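Local coordinates for hypothetical protein VC1899 (Vibrio cholerae, PDB 1XMX) that is of unknown function but probably binds nucleic acid, carrying a Card1-like domain of the PD-(D/E)XK nuclease superfamily, at residues Thr256-Thr261 with Ile307-Lys312. Residues are numbered along the deposited sequence; the frame is centred on the assembly and turned at random.
Sequences TLVHST and IECKTK
The carbonyl oxygen of Leu257, the residue just before the Val258 that meets Ile307 and Cys309, is gripped twice from the next turn of helix 243-266. Thr261 OG1 donates to Leu257 O over 2.7 Å, standing above the carbonyl plane at a C=O...O angle of 142°, while Thr261 N completes the helical bond from the opposite face of that plane. Bonded within its own helix, Thr261 packs on Lys372 and Leu375 of helix 371-380. Val258 carries the contact with the strand, dividing its two methyls between two residues. Its chi1 of 171° sets CG1 anti to the backbone N and CG2 anti to the carbonyl carbon, and the methyls diverge: CG1 lies 4.0 Å from Ile307 CD1, the two side chains crossing at a slant, and CG2 meets Cys309 SG at 3.8 Å. Ile307 and Cys309, two apart on strand 303-310, present the same face to the helix. Ile307 also touches Trp378 of helix 371-380, and Cys309 touches Leu254 and Glu255, about one turn earlier on Val258's helix. Glu308 and Lys310 lie on the other side of the strand, and the backbone N of Cys309 hydrogen-bonds Asp295 OD2 on neighbouring strand 288-300. A helix laid over such an Asp and Glu-x-Lys strand pair is consistent with the PD-(D/E)XK nuclease core.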
loop_
_atom_site.group_PDB
_atom_site.type_symbol
_atom_site.label_atom_id
_atom_site.label_comp_id
_atom_site.label_asym_id
_atom_site.label_seq_id
_atom_site.Cartn_x
_atom_site.Cartn_y
_atom_site.Cartn_z
ATOM N N THR A 256 12.145 4.606 8.920
ATOM C CA THR A 256 12.476 3.479 9.769
ATOM C C THR A 256 11.621 3.416 11.032
ATOM O O THR A 256 11.163 2.337 11.403
ATOM C CB THR A 256 13.961 3.567 10.202
ATOM O OG1 THR A 256 14.788 3.536 9.035
ATOM C CG2 THR A 256 14.329 2.362 11.055
ATOM N N LEU A 257 11.459 4.564 11.707
ATOM C CA LEU A 257 10.575 4.738 12.865
ATOM C C LEU A 257 9.099 4.435 12.491
ATOM O O LEU A 257 8.385 3.712 13.205
ATOM C CB LEU A 257 10.686 6.175 13.409
ATOM C CG LEU A 257 9.639 6.526 14.485
ATOM C CD1 LEU A 257 9.859 5.802 15.812
ATOM C CD2 LEU A 257 9.609 8.040 14.648
ATOM N N VAL A 258 8.643 4.983 11.365
ATOM C CA VAL A 258 7.282 4.728 10.956
ATOM C C VAL A 258 7.090 3.234 10.648
ATOM O O VAL A 258 6.101 2.637 11.053
ATOM C CB VAL A 258 6.855 5.534 9.734
ATOM C CG1 VAL A 258 5.444 5.021 9.247
ATOM C CG2 VAL A 258 6.877 7.061 10.064
ATOM N N HIS A 259 8.021 2.628 9.942
ATOM C CA HIS A 259 7.912 1.212 9.692
ATOM C C HIS A 259 7.884 0.394 10.996
ATOM O O HIS A 259 7.086 -0.526 11.156
ATOM C CB HIS A 259 9.036 0.775 8.783
ATOM C CG HIS A 259 9.049 -0.687 8.491
ATOM N ND1 HIS A 259 8.094 -1.302 7.694
ATOM C CD2 HIS A 259 9.909 -1.659 8.881
ATOM C CE1 HIS A 259 8.385 -2.586 7.587
ATOM N NE2 HIS A 259 9.478 -2.827 8.297
ATOM N N SER A 260 8.780 0.731 11.905
ATOM C CA SER A 260 8.867 0.057 13.187
ATOM C C SER A 260 7.590 0.224 14.029
ATOM O O SER A 260 7.233 -0.667 14.770
ATOM C CB SER A 260 10.068 0.597 13.945
ATOM O OG SER A 260 11.267 0.055 13.400
ATOM N N THR A 261 6.977 1.399 13.971
ATOM C CA THR A 261 5.711 1.687 14.643
ATOM C C THR A 261 4.502 0.927 14.044
ATOM O O THR A 261 3.658 0.419 14.779
ATOM C CB THR A 261 5.464 3.210 14.599
ATOM O OG1 THR A 261 6.586 3.826 15.223
ATOM C CG2 THR A 261 4.183 3.624 15.302
ATOM N N ILE A 307 2.544 5.419 2.853
ATOM C CA ILE A 307 2.998 6.514 3.688
ATOM C C ILE A 307 4.294 7.064 3.087
ATOM O O ILE A 307 5.281 6.304 2.903
ATOM C CB ILE A 307 3.241 6.031 5.126
ATOM C CG1 ILE A 307 1.977 5.384 5.679
ATOM C CG2 ILE A 307 3.696 7.239 6.032
ATOM C CD1 ILE A 307 2.197 4.626 6.994
ATOM N N GLU A 308 4.261 8.356 2.746
ATOM C CA GLU A 308 5.458 9.065 2.350
ATOM C C GLU A 308 5.974 9.753 3.606
ATOM O O GLU A 308 5.193 10.416 4.313
ATOM C CB GLU A 308 5.143 10.172 1.349
ATOM C CG GLU A 308 6.420 10.767 0.728
ATOM C CD GLU A 308 6.147 11.624 -0.485
ATOM O OE1 GLU A 308 5.012 11.569 -1.005
ATOM O OE2 GLU A 308 7.065 12.372 -0.924
ATOM N N CYS A 309 7.262 9.572 3.889
ATOM C CA CYS A 309 7.966 10.343 4.937
ATOM C C CYS A 309 8.840 11.472 4.337
ATOM O O CYS A 309 9.612 11.228 3.421
ATOM C CB CYS A 309 8.779 9.412 5.831
ATOM S SG CYS A 309 7.714 8.117 6.498
ATOM N N LYS A 310 8.621 12.702 4.785
ATOM C CA LYS A 310 9.524 13.808 4.499
ATOM C C LYS A 310 10.216 14.295 5.782
ATOM O O LYS A 310 9.587 14.447 6.843
ATOM C CB LYS A 310 8.814 14.969 3.802
ATOM C CG LYS A 310 8.451 14.668 2.334
ATOM C CD LYS A 310 7.771 15.868 1.681
ATOM C CE LYS A 310 8.735 16.981 1.314
ATOM N NZ LYS A 310 10.033 16.363 0.834
ATOM N N THR A 311 11.534 14.472 5.672
ATOM C CA THR A 311 12.340 15.152 6.699
ATOM C C THR A 311 12.733 16.613 6.308
ATOM O O THR A 311 13.185 17.364 7.155
ATOM C CB THR A 311 13.616 14.368 6.999
ATOM O OG1 THR A 311 14.301 14.174 5.763
ATOM C CG2 THR A 311 13.324 12.993 7.632
ATOM N N LYS A 312 12.518 17.014 5.053
ATOM C CA LYS A 312 12.739 18.397 4.625
ATOM C C LYS A 312 11.406 19.082 4.333
ATOM O O LYS A 312 10.361 18.427 4.210
ATOM C CB LYS A 312 13.604 18.456 3.352
ATOM C CG LYS A 312 15.138 18.329 3.539
ATOM C CD LYS A 312 15.582 18.838 4.969
ATOM C CE LYS A 312 17.058 19.324 5.103
ATOM N NZ LYS A 312 17.105 20.834 5.068
#